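Local coordinates for protein endoglucanase (Uncultured bacterium, PDB 3X17) that hydrolyses internal beta-1,4-glucosidic bonds of cellulose, as an endoglucanase of glycoside hydrolase family 9 with an N-terminal Ig-like domain, at residues T366-Y371 with R399-Q404; A372-S375 with A381-Y384; R405-A410 with H450-R455; R411-T416 with G443-F448. All coordinates share one frame; numbering follows the deposited sequence.

Contact 1: residues T366-Y371 with R399-Q404; sequences TGLPAY and RARLVQ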
loop_
_atom_site.group_PDB
_atom_site.type_symbol
_atom_site.label_atom_id
_atom_site.label_comp_id
_atom_site.label_asym_id
_atom_site.label_seq_id
_atom_site.Cartn_x
_atom_site.Cartn_y
_atom_site.Cartn_z
ATOM N N THR A 366 1.471 -19.129 -24.355
ATOM C CA THR A 366 2.569 -19.805 -23.657
ATOM C C THR A 366 2.432 -19.786 -22.140
ATOM O O THR A 366 3.009 -20.633 -21.437
ATOM C CB THR A 366 3.949 -19.262 -24.078
ATOM O OG1 THR A 366 3.897 -17.834 -24.180
ATOM C CG2 THR A 366 4.366 -19.847 -25.436
ATOM N N GLY A 367 1.616 -18.863 -21.634
ATOM C CA GLY A 367 1.350 -18.795 -20.200
ATOM C C GLY A 367 1.232 -17.350 -19.755
ATOM O O GLY A 367 2.095 -16.537 -20.056
ATOM N N LEU A 368 0.088 -17.003 -19.176
ATOM C CA LEU A 368 -0.112 -15.658 -18.654
ATOM C C LEU A 368 0.696 -15.519 -17.371
ATOM O O LEU A 368 1.019 -16.515 -16.735
ATOM C CB LEU A 368 -1.586 -15.436 -18.345
ATOM C CG LEU A 368 -2.540 -15.429 -19.535
ATOM C CD1 LEU A 368 -3.996 -15.549 -19.044
ATOM C CD2 LEU A 368 -2.335 -14.198 -20.394
ATOM N N PRO A 369 1.015 -14.278 -16.981
ATOM C CA PRO A 369 1.726 -14.030 -15.720
ATOM C C PRO A 369 0.957 -14.687 -14.580
ATOM O O PRO A 369 -0.269 -14.761 -14.653
ATOM C CB PRO A 369 1.626 -12.503 -15.572
ATOM C CG PRO A 369 1.473 -11.986 -16.954
ATOM C CD PRO A 369 0.700 -13.026 -17.707
ATOM N N ALA A 370 1.643 -15.167 -13.545
ATOM C CA ALA A 370 0.950 -15.639 -12.340
ATOM C C ALA A 370 0.055 -14.531 -11.766
ATOM O O ALA A 370 0.375 -13.333 -11.888
ATOM C CB ALA A 370 1.956 -16.133 -11.271
ATOM N N TYR A 371 -1.099 -14.939 -11.229
ATOM C CA TYR A 371 -2.027 -14.027 -10.583
ATOM C C TYR A 371 -1.662 -13.900 -9.108
ATOM O O TYR A 371 -1.682 -14.876 -8.354
ATOM C CB TYR A 371 -3.492 -14.507 -10.719
ATOM C CG TYR A 371 -4.504 -13.446 -10.304
ATOM C CD1 TYR A 371 -4.808 -12.391 -11.137
ATOM C CD2 TYR A 371 -5.077 -13.460 -9.038
ATOM C CE1 TYR A 371 -5.718 -11.417 -10.765
ATOM C CE2 TYR A 371 -5.932 -12.473 -8.637
ATOM C CZ TYR A 371 -6.296 -11.480 -9.525
ATOM O OH TYR A 371 -7.181 -10.505 -9.131
ATOM N N ARG A 399 -10.527 -13.356 -21.948
ATOM C CA ARG A 399 -11.290 -12.681 -20.939
ATOM C C ARG A 399 -11.783 -13.682 -19.914
ATOM O O ARG A 399 -11.625 -13.459 -18.708
ATOM C CB ARG A 399 -12.427 -11.875 -21.533
ATOM C CG ARG A 399 -13.420 -11.416 -20.479
ATOM C CD ARG A 399 -13.993 -10.022 -20.744
ATOM N NE ARG A 399 -13.974 -9.614 -22.150
ATOM C CZ ARG A 399 -13.626 -8.388 -22.573
ATOM N NH1 ARG A 399 -13.184 -7.473 -21.706
ATOM N NH2 ARG A 399 -13.666 -8.085 -23.873
ATOM N N ALA A 400 -12.265 -14.835 -20.385
ATOM C CA ALA A 400 -12.785 -15.866 -19.474
ATOM C C ALA A 400 -11.682 -16.461 -18.625
ATOM O O ALA A 400 -11.905 -16.794 -17.473
ATOM C CB ALA A 400 -13.529 -16.989 -20.243
ATOM N N ARG A 401 -10.488 -16.607 -19.186
ATOM C CA ARG A 401 -9.346 -17.049 -18.374
ATOM C C ARG A 401 -8.966 -16.033 -17.291
ATOM O O ARG A 401 -8.783 -16.386 -16.125
ATOM C CB ARG A 401 -8.138 -17.404 -19.258
ATOM C CG ARG A 401 -8.324 -18.752 -19.945
ATOM C CD ARG A 401 -7.398 -18.887 -21.127
ATOM N NE ARG A 401 -6.004 -18.951 -20.695
ATOM C CZ ARG A 401 -4.972 -18.870 -21.518
ATOM N NH1 ARG A 401 -5.184 -18.751 -22.829
ATOM N NH2 ARG A 401 -3.734 -18.896 -21.033
ATOM N N LEU A 402 -8.971 -14.759 -17.660
ATOM C CA LEU A 402 -8.644 -13.694 -16.724
ATOM C C LEU A 402 -9.636 -13.653 -15.572
ATOM O O LEU A 402 -9.237 -13.570 -14.402
ATOM C CB LEU A 402 -8.600 -12.347 -17.454
ATOM C CG LEU A 402 -7.559 -12.273 -18.584
ATOM C CD1 LEU A 402 -7.560 -10.924 -19.280
ATOM C CD2 LEU A 402 -6.165 -12.663 -18.104
ATOM N N VAL A 403 -10.919 -13.825 -15.894
ATOM C CA VAL A 403 -11.971 -13.755 -14.884
ATOM C C VAL A 403 -11.769 -14.869 -13.868
ATOM O O VAL A 403 -11.751 -14.625 -12.656
ATOM C CB VAL A 403 -13.415 -13.810 -15.507
ATOM C CG1 VAL A 403 -14.442 -14.119 -14.437
ATOM C CG2 VAL A 403 -13.784 -12.469 -16.163
ATOM N N GLN A 404 -11.661 -16.098 -14.371
ATOM C CA GLN A 404 -11.438 -17.275 -13.530
ATOM C C GLN A 404 -10.226 -17.121 -12.574
ATOM O O GLN A 404 -10.297 -17.497 -11.400
ATOM C CB GLN A 404 -11.261 -18.509 -14.432
ATOM C CG GLN A 404 -10.604 -19.700 -13.736
ATOM C CD GLN A 404 -9.234 -20.067 -14.304
ATOM O OE1 GLN A 404 -8.530 -20.916 -13.738
ATOM N NE2 GLN A 404 -8.851 -19.441 -15.426
HETATM O O HOH W 1 -2.209 -19.156 -18.594
#
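L368 reaches from the loop after helix 354-366 to R401 and L402 of helix 396-418. Its CB leaves the backbone toward that helix and lies near the Y384 hydroxyl of helix 381-390. CG stands anti to the carbonyl carbon (chi1 -66°), and this carries the branch to the end of R401, where CG lies 4.0 Å from NH2. CD1 makes the closest approach. It packs 3.7 Å from CD2 of L402, and the two leucine side chains run at about a right angle. The same CD1 is 3.9 Å from NH2 of R401 and approaches the guanidinium at a slant.

The setting is the (alpha/alpha)6 barrel of family 9, in which helices are joined by loops such as this one. After helix 354-366, G367 is first beyond helical angles, with positive phi (143°). At these backbone angles a CB would press against the carbonyl O of the residue before.

Polar links lie beside the apolar contact. The R401 chain is bent at chi3 (67°), and its NH2 donates to the carbonyl O of A364, close to the end of helix 354-366. A water also joins the two segments, lying in the guanidinium plane at its edge. It accepts from R401 NH2 at 2.9 Å and from the backbone N of L368 at 3.2 Å. F341 of helix 337-351 also touches the L368 side chain.

Contact 2: residues A372-S375 with A381-Y384; sequences APVS and ALGY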
loop_
_atom_site.group_PDB
_atom_site.type_symbol
_atom_site.label_atom_id
_atom_site.label_comp_id
_atom_site.label_asym_id
_atom_site.label_seq_id
_atom_site.Cartn_x
_atom_site.Cartn_y
_atom_site.Cartn_z
ATOM N N ALA A 372 -1.298 -12.703 -8.689
ATOM C CA ALA A 372 -0.775 -12.555 -7.333
ATOM C C ALA A 372 -1.105 -11.159 -6.846
ATOM O O ALA A 372 -1.488 -10.306 -7.654
ATOM C CB ALA A 372 0.727 -12.813 -7.316
ATOM N N PRO A 373 -1.080 -10.948 -5.519
ATOM C CA PRO A 373 -1.432 -9.619 -4.993
ATOM C C PRO A 373 -0.459 -8.619 -5.643
ATOM O O PRO A 373 0.672 -8.984 -5.955
ATOM C CB PRO A 373 -1.135 -9.740 -3.494
ATOM C CG PRO A 373 -1.195 -11.233 -3.193
ATOM C CD PRO A 373 -0.875 -11.960 -4.461
ATOM N N VAL A 374 -0.941 -7.435 -5.978
ATOM C CA VAL A 374 -0.120 -6.431 -6.663
ATOM C C VAL A 374 1.102 -6.091 -5.833
ATOM O O VAL A 374 0.993 -5.853 -4.610
ATOM C CB VAL A 374 -0.950 -5.160 -6.911
ATOM C CG1 VAL A 374 -0.044 -3.986 -7.299
ATOM C CG2 VAL A 374 -2.022 -5.460 -7.972
ATOM N N SER A 375 2.275 -6.208 -6.462
ATOM C CA SER A 375 3.553 -5.868 -5.810
ATOM C C SER A 375 4.521 -5.273 -6.850
ATOM O O SER A 375 4.262 -5.358 -8.037
ATOM C CB SER A 375 4.180 -7.145 -5.199
ATOM O OG SER A 375 4.756 -7.936 -6.226
ATOM N N ALA A 381 -1.826 -8.223 -11.753
ATOM C CA ALA A 381 -3.245 -8.308 -11.383
ATOM C C ALA A 381 -4.020 -7.102 -11.892
ATOM O O ALA A 381 -5.219 -7.210 -12.198
ATOM C CB ALA A 381 -3.415 -8.437 -9.885
ATOM N N LEU A 382 -3.367 -5.942 -11.928
ATOM C CA LEU A 382 -3.998 -4.742 -12.481
ATOM C C LEU A 382 -4.303 -4.927 -13.973
ATOM O O LEU A 382 -5.274 -4.392 -14.512
ATOM C CB LEU A 382 -3.093 -3.526 -12.290
ATOM C CG LEU A 382 -2.763 -3.063 -10.858
ATOM C CD1 LEU A 382 -1.704 -1.935 -10.847
ATOM C CD2 LEU A 382 -4.000 -2.603 -10.080
ATOM N N GLY A 383 -3.478 -5.711 -14.642
ATOM C CA GLY A 383 -3.714 -5.959 -16.050
ATOM C C GLY A 383 -4.891 -6.909 -16.202
ATOM O O GLY A 383 -5.776 -6.684 -17.025
ATOM N N TYR A 384 -4.880 -7.991 -15.426
ATOM C CA TYR A 384 -6.020 -8.913 -15.402
ATOM C C TYR A 384 -7.314 -8.130 -15.242
ATOM O O TYR A 384 -8.237 -8.280 -16.033
ATOM C CB TYR A 384 -5.892 -9.882 -14.226
ATOM C CG TYR A 384 -5.086 -11.112 -14.528
ATOM C CD1 TYR A 384 -3.691 -11.093 -14.489
ATOM C CD2 TYR A 384 -5.722 -12.330 -14.739
ATOM C CE1 TYR A 384 -2.944 -12.265 -14.727
ATOM C CE2 TYR A 384 -4.998 -13.484 -14.945
ATOM C CZ TYR A 384 -3.620 -13.452 -14.965
ATOM O OH TYR A 384 -2.943 -14.637 -15.159
HETATM O O HOH W 2 -0.161 -8.503 -9.634
#
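This is a buried apolar contact between a loop and the start of the helix that follows it, V374 against A381 and L382. It lies in the catalytic-domain fold of family 9, an (alpha/alpha)6 barrel. The loop leads from helix 354-366 to helix 381-390, and residues 372-375 turn back against the first turn of that helix.

V374 carries the packing through one methyl. Its CG2 stands anti to the carbonyl carbon, while CG1 is anti to the backbone N (chi1 166°). CG2 touches two residues of the helix. It is 3.8 Å from CB of A381 and also 3.8 Å from CG of L382. The valine and leucine side chains cross at about a right angle, and the valine methyl meets the branch point of the leucine, with CD2 of L382 a little farther off. Helix 184-200 lies against the same pair: Q193 touches V374, and A192 touches L382.

A372 takes part through its backbone, since its CB points away from the helix. Its carbonyl O lies 3.5 Å from CB of A381. The loop beyond V374 is held by S375, whose OG bonds to the backbone N of N378. A water sits between the segments at the helix start. It accepts from the backbone N of A381 at 2.7 Å and lies 3.0 Å from the carbonyl O of A372.

Contact 3: residues R405-A410 with H450-R455; sequences RILEGA and HHLEPR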
loop_
_atom_site.group_PDB
_atom_site.type_symbol
_atom_site.label_atom_id
_atom_site.label_comp_id
_atom_site.label_asym_id
_atom_site.label_seq_id
_atom_site.Cartn_x
_atom_site.Cartn_y
_atom_site.Cartn_z
ATOM N N ARG A 405 -9.106 -16.595 -13.079
ATOM C CA ARG A 405 -7.962 -16.316 -12.218
ATOM C C ARG A 405 -8.254 -15.264 -11.153
ATOM O O ARG A 405 -7.875 -15.428 -9.990
ATOM C CB ARG A 405 -6.727 -15.975 -13.046
ATOM C CG ARG A 405 -6.427 -17.038 -14.080
ATOM C CD ARG A 405 -4.968 -17.394 -14.138
ATOM N NE ARG A 405 -4.765 -18.838 -14.203
ATOM C CZ ARG A 405 -4.784 -19.575 -15.317
ATOM N NH1 ARG A 405 -5.048 -19.028 -16.511
ATOM N NH2 ARG A 405 -4.551 -20.883 -15.232
ATOM N N ILE A 406 -9.034 -14.248 -11.507
ATOM C CA ILE A 406 -9.396 -13.224 -10.532
ATOM C C ILE A 406 -10.218 -13.820 -9.383
ATOM O O ILE A 406 -9.957 -13.539 -8.201
ATOM C CB ILE A 406 -10.142 -12.052 -11.196
ATOM C CG1 ILE A 406 -9.188 -11.277 -12.103
ATOM C CG2 ILE A 406 -10.741 -11.118 -10.137
ATOM C CD1 ILE A 406 -9.853 -10.192 -12.954
ATOM N N LEU A 407 -11.172 -14.693 -9.721
ATOM C CA LEU A 407 -12.043 -15.279 -8.696
ATOM C C LEU A 407 -11.325 -16.329 -7.855
ATOM O O LEU A 407 -11.538 -16.425 -6.635
ATOM C CB LEU A 407 -13.331 -15.845 -9.310
ATOM C CG LEU A 407 -14.167 -14.838 -10.135
ATOM C CD1 LEU A 407 -15.268 -15.607 -10.886
ATOM C CD2 LEU A 407 -14.803 -13.742 -9.249
ATOM N N GLU A 408 -10.453 -17.090 -8.505
ATOM C CA GLU A 408 -9.593 -18.041 -7.805
ATOM C C GLU A 408 -8.621 -17.332 -6.819
ATOM O O GLU A 408 -8.477 -17.754 -5.672
ATOM C CB GLU A 408 -8.854 -18.955 -8.818
ATOM C CG GLU A 408 -7.889 -19.960 -8.204
ATOM C CD GLU A 408 -8.541 -20.889 -7.156
ATOM O OE1 GLU A 408 -9.781 -21.089 -7.211
ATOM O OE2 GLU A 408 -7.810 -21.415 -6.277
ATOM N N GLY A 409 -8.038 -16.206 -7.235
ATOM C CA GLY A 409 -7.135 -15.442 -6.366
ATOM C C GLY A 409 -7.811 -14.983 -5.080
ATOM O O GLY A 409 -7.335 -15.237 -3.961
ATOM N N ALA A 410 -8.992 -14.409 -5.225
ATOM C CA ALA A 410 -9.753 -14.027 -4.064
ATOM C C ALA A 410 -10.033 -15.280 -3.238
ATOM O O ALA A 410 -9.915 -15.259 -2.018
ATOM C CB ALA A 410 -11.028 -13.329 -4.471
ATOM N N HIS A 450 -14.973 -9.263 -5.603
ATOM C CA HIS A 450 -16.209 -8.615 -5.193
ATOM C C HIS A 450 -16.789 -7.716 -6.283
ATOM O O HIS A 450 -18.008 -7.593 -6.419
ATOM C CB HIS A 450 -15.991 -7.803 -3.916
ATOM C CG HIS A 450 -17.223 -7.093 -3.436
ATOM N ND1 HIS A 450 -18.339 -7.766 -2.978
ATOM C CD2 HIS A 450 -17.527 -5.773 -3.373
ATOM C CE1 HIS A 450 -19.245 -6.888 -2.579
ATOM N NE2 HIS A 450 -18.798 -5.674 -2.854
ATOM N N HIS A 451 -15.917 -7.048 -7.022
ATOM C CA HIS A 451 -16.373 -6.127 -8.037
ATOM C C HIS A 451 -16.967 -6.878 -9.248
ATOM O O HIS A 451 -17.909 -6.393 -9.894
ATOM C CB HIS A 451 -15.241 -5.200 -8.466
ATOM C CG HIS A 451 -15.677 -4.117 -9.398
ATOM N ND1 HIS A 451 -15.784 -4.310 -10.763
ATOM C CD2 HIS A 451 -16.130 -2.863 -9.160
ATOM C CE1 HIS A 451 -16.258 -3.211 -11.328
ATOM N NE2 HIS A 451 -16.492 -2.324 -10.375
ATOM N N LEU A 452 -16.424 -8.061 -9.546
ATOM C CA LEU A 452 -16.926 -8.873 -10.672
ATOM C C LEU A 452 -18.215 -9.615 -10.303
ATOM O O LEU A 452 -19.074 -9.859 -11.150
ATOM C CB LEU A 452 -15.881 -9.904 -11.089
ATOM C CG LEU A 452 -14.560 -9.422 -11.703
ATOM C CD1 LEU A 452 -13.861 -10.638 -12.189
ATOM C CD2 LEU A 452 -14.793 -8.440 -12.861
ATOM N N GLU A 453 -18.350 -9.901 -9.016
ATOM C CA GLU A 453 -19.277 -10.882 -8.482
ATOM C C GLU A 453 -19.480 -10.501 -7.006
ATOM O O GLU A 453 -18.686 -10.901 -6.141
ATOM C CB GLU A 453 -18.632 -12.264 -8.572
ATOM C CG GLU A 453 -19.571 -13.440 -8.677
ATOM C CD GLU A 453 -18.803 -14.768 -8.821
ATOM O OE1 GLU A 453 -18.296 -15.297 -7.791
ATOM O OE2 GLU A 453 -18.661 -15.249 -9.972
ATOM N N PRO A 454 -20.488 -9.657 -6.727
ATOM C CA PRO A 454 -20.602 -9.123 -5.360
ATOM C C PRO A 454 -20.754 -10.250 -4.351
ATOM O O PRO A 454 -21.360 -11.278 -4.660
ATOM C CB PRO A 454 -21.864 -8.245 -5.427
ATOM C CG PRO A 454 -21.861 -7.728 -6.881
ATOM C CD PRO A 454 -21.349 -8.935 -7.686
ATOM N N ARG A 455 -20.115 -10.101 -3.211
ATOM C CA ARG A 455 -19.983 -11.181 -2.287
ATOM C C ARG A 455 -19.606 -10.637 -0.942
ATOM O O ARG A 455 -18.482 -10.322 -0.689
ATOM C CB ARG A 455 -18.914 -12.097 -2.797
ATOM C CG ARG A 455 -18.632 -13.240 -1.935
ATOM C CD ARG A 455 -17.709 -14.131 -2.631
ATOM N NE ARG A 455 -18.380 -15.294 -3.144
ATOM C CZ ARG A 455 -18.712 -16.312 -2.380
ATOM N NH1 ARG A 455 -18.418 -16.259 -1.108
ATOM N NH2 ARG A 455 -19.330 -17.360 -2.871
#
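Two consecutive barrel helices, 396-418 and 435-452, meet here where the second one ends, with I406 and L407 packed on L452 and E453. L452 belongs to the last turn of its helix, and E453 is the first residue to leave helical angles.

L452 turns one methyl to the neighbouring helix. Its CD1 lies 3.8 Å from CG2 of I406 and 4.1 Å from CD1 of the same isoleucine. The methyl thus meets both branches of I406, and the two side chains cross at about a right angle. V388 and T389 of helix 381-390 also touch L452.

L407 meets the carboxylate end of E453. The glutamate has CG anti to the backbone N (chi1 -153°) and stays extended beyond it, which brings its acid group across the leucine branch. OE2 is 3.5 Å from CD1 of L407, and OE1 is 4.1 Å from CD2. These are van der Waals contacts at an exposed end of the interface. An alanine in place of L407 would probably leave the E453 side chain without the branch it lies across and free to turn.

The chain beyond the helix is tied back by H450. The backbone N of R455 donates to its ND1 at 2.9 Å, from a position 20° out of the ring plane. R455 is the N-cap residue of helix 456-469. The short turn leads from helix 435-452 into helix 456-469. Successive helices joined by short connections and packed on each other are what an (alpha/alpha)6 barrel is built from.

Contact 4: residues R411-T416 with G443-F448; sequences RSVFQT and GMLLLF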
loop_
_atom_site.group_PDB
_atom_site.type_symbol
_atom_site.label_atom_id
_atom_site.label_comp_id
_atom_site.label_asym_id
_atom_site.label_seq_id
_atom_site.Cartn_x
_atom_site.Cartn_y
_atom_site.Cartn_z
ATOM N N ARG A 411 -10.332 -16.391 -3.908
ATOM C CA ARG A 411 -10.733 -17.587 -3.175
ATOM C C ARG A 411 -9.596 -18.122 -2.298
ATOM O O ARG A 411 -9.764 -18.296 -1.092
ATOM C CB ARG A 411 -11.299 -18.677 -4.109
ATOM C CG ARG A 411 -12.552 -19.364 -3.551
ATOM C CD ARG A 411 -13.087 -20.462 -4.472
ATOM N NE ARG A 411 -13.496 -19.914 -5.761
ATOM C CZ ARG A 411 -13.026 -20.324 -6.938
ATOM N NH1 ARG A 411 -12.190 -21.354 -6.999
ATOM N NH2 ARG A 411 -13.407 -19.718 -8.056
ATOM N N SER A 412 -8.409 -18.282 -2.866
ATOM C CA SER A 412 -7.270 -18.611 -2.002
ATOM C C SER A 412 -7.024 -17.577 -0.886
ATOM O O SER A 412 -6.783 -17.959 0.251
ATOM C CB SER A 412 -5.995 -18.896 -2.802
ATOM O OG SER A 412 -5.671 -17.772 -3.588
ATOM N N VAL A 413 -7.115 -16.280 -1.187
ATOM C CA VAL A 413 -6.994 -15.291 -0.115
ATOM C C VAL A 413 -8.028 -15.557 0.992
ATOM O O VAL A 413 -7.670 -15.631 2.168
ATOM C CB VAL A 413 -7.065 -13.829 -0.608
ATOM C CG1 VAL A 413 -7.144 -12.892 0.569
ATOM C CG2 VAL A 413 -5.830 -13.504 -1.442
ATOM N N PHE A 414 -9.296 -15.696 0.608
ATOM C CA PHE A 414 -10.372 -15.909 1.559
ATOM C C PHE A 414 -10.164 -17.139 2.436
ATOM O O PHE A 414 -10.406 -17.092 3.647
ATOM C CB PHE A 414 -11.710 -16.008 0.852
ATOM C CG PHE A 414 -12.890 -15.916 1.794
ATOM C CD1 PHE A 414 -13.218 -14.703 2.387
ATOM C CD2 PHE A 414 -13.577 -17.070 2.193
ATOM C CE1 PHE A 414 -14.252 -14.616 3.321
ATOM C CE2 PHE A 414 -14.619 -16.990 3.117
ATOM C CZ PHE A 414 -14.948 -15.763 3.688
ATOM N N GLN A 415 -9.644 -18.212 1.845
ATOM C CA GLN A 415 -9.336 -19.418 2.609
ATOM C C GLN A 415 -8.278 -19.193 3.689
ATOM O O GLN A 415 -8.369 -19.754 4.805
ATOM C CB GLN A 415 -8.888 -20.534 1.675
ATOM C CG GLN A 415 -8.022 -21.580 2.356
ATOM C CD GLN A 415 -7.640 -22.734 1.431
ATOM O OE1 GLN A 415 -6.800 -23.564 1.776
ATOM N NE2 GLN A 415 -8.268 -22.800 0.264
ATOM N N THR A 416 -7.242 -18.411 3.363
ATOM C CA THR A 416 -6.248 -18.063 4.381
ATOM C C THR A 416 -6.881 -17.199 5.473
ATOM O O THR A 416 -6.669 -17.413 6.668
ATOM C CB THR A 416 -5.020 -17.354 3.774
ATOM O OG1 THR A 416 -4.517 -18.127 2.680
ATOM C CG2 THR A 416 -3.901 -17.202 4.826
ATOM N N GLY A 443 -6.357 -7.846 0.451
ATOM C CA GLY A 443 -7.623 -7.150 0.557
ATOM C C GLY A 443 -8.096 -6.648 -0.793
ATOM O O GLY A 443 -9.270 -6.794 -1.161
ATOM N N MET A 444 -7.164 -6.063 -1.533
ATOM C CA MET A 444 -7.425 -5.596 -2.894
ATOM C C MET A 444 -7.874 -6.731 -3.832
ATOM O O MET A 444 -8.790 -6.537 -4.585
ATOM C CB MET A 444 -6.200 -4.865 -3.473
ATOM C CG MET A 444 -6.462 -4.179 -4.827
ATOM S SD MET A 444 -4.914 -3.690 -5.636
ATOM C CE MET A 444 -4.290 -2.464 -4.497
ATOM N N LEU A 445 -7.264 -7.911 -3.770
ATOM C CA LEU A 445 -7.748 -9.012 -4.615
ATOM C C LEU A 445 -9.161 -9.473 -4.252
ATOM O O LEU A 445 -9.962 -9.774 -5.149
ATOM C CB LEU A 445 -6.791 -10.211 -4.660
ATOM C CG LEU A 445 -5.318 -9.942 -4.994
ATOM C CD1 LEU A 445 -4.527 -11.227 -4.848
ATOM C CD2 LEU A 445 -5.136 -9.313 -6.372
ATOM N N LEU A 446 -9.485 -9.482 -2.959
ATOM C CA LEU A 446 -10.869 -9.730 -2.519
ATOM C C LEU A 446 -11.828 -8.703 -3.113
ATOM O O LEU A 446 -12.845 -9.074 -3.697
ATOM C CB LEU A 446 -10.990 -9.707 -0.993
ATOM C CG LEU A 446 -10.214 -10.814 -0.278
ATOM C CD1 LEU A 446 -9.996 -10.450 1.192
ATOM C CD2 LEU A 446 -10.955 -12.145 -0.398
ATOM N N LEU A 447 -11.446 -7.430 -3.080
ATOM C CA LEU A 447 -12.284 -6.412 -3.646
ATOM C C LEU A 447 -12.390 -6.504 -5.161
ATOM O O LEU A 447 -13.400 -6.097 -5.719
ATOM C CB LEU A 447 -11.844 -5.012 -3.214
ATOM C CG LEU A 447 -12.022 -4.685 -1.728
ATOM C CD1 LEU A 447 -11.411 -3.324 -1.387
ATOM C CD2 LEU A 447 -13.484 -4.769 -1.289
ATOM N N PHE A 448 -11.348 -6.964 -5.845
ATOM C CA PHE A 448 -11.453 -7.117 -7.309
ATOM C C PHE A 448 -12.553 -8.154 -7.635
ATOM O O PHE A 448 -13.370 -7.941 -8.527
ATOM C CB PHE A 448 -10.143 -7.590 -7.928
ATOM C CG PHE A 448 -9.090 -6.500 -8.092
ATOM C CD1 PHE A 448 -9.419 -5.152 -7.983
ATOM C CD2 PHE A 448 -7.779 -6.836 -8.384
ATOM C CE1 PHE A 448 -8.445 -4.159 -8.146
ATOM C CE2 PHE A 448 -6.799 -5.843 -8.590
ATOM C CZ PHE A 448 -7.140 -4.509 -8.463
#
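V413 and L446 slant across each other where helices 396-418 and 435-452 of the (alpha/alpha)6 barrel cross. The axes of segments 411-416 and 443-448 approach to 9.2 Å. Their directions differ by 126°, well off antiparallel.

The CB of V413 is directed toward the opposing helix. CG1 is anti to the backbone N (chi1 171°) and faces L446, at 3.8 Å from both its CG and its CD1. The other methyl, CG2, turns to L445 and lies 4.3 Å from its CD1. The valine thus spreads its two branches over neighbouring leucines of one helix.

L446 leaves its backbone at a slant to the interface, and its branch then bends in toward helix 396-418. Its CD2 also meets F414, 4.1 Å from CB of the phenylalanine. This methyl lies at the edge of the F414 ring, near its plane. Y458 of helix 456-469 touches both L446 and the F414 ring. An alanine at L446 would probably open a gap beside CG1 of V413 and leave the F414 side of the interface less well filled.

All four touching residues are buried, and the side-chain contacts are all apolar. L445 also packs on Y371 and P373 of the loop before helix 381-390. At the F414 end, CD2 of L446 comes 4.0 Å from the backbone N of F414.

All four contacts lie in the family 9 catalytic domain, on the same side of the chain's centre. Helix 396-418 serves contacts 1, 3 and 4 in succession, running from residues 399-404 through 405-410 to 411-416. Contacts 3 and 4 also share helix 435-452, and their centres are about 8 Å apart. Contact 2 falls between the two segments of contact 1 in the chain, with centres about 11 Å apart; contact 4 falls likewise within contact 3. Contacts 1 and 4 are the farthest apart, about 16 Å. Y384 and Y371 join the loop to the helices, so the four contacts form one connected patch of packing across three successive helices and the loop before them.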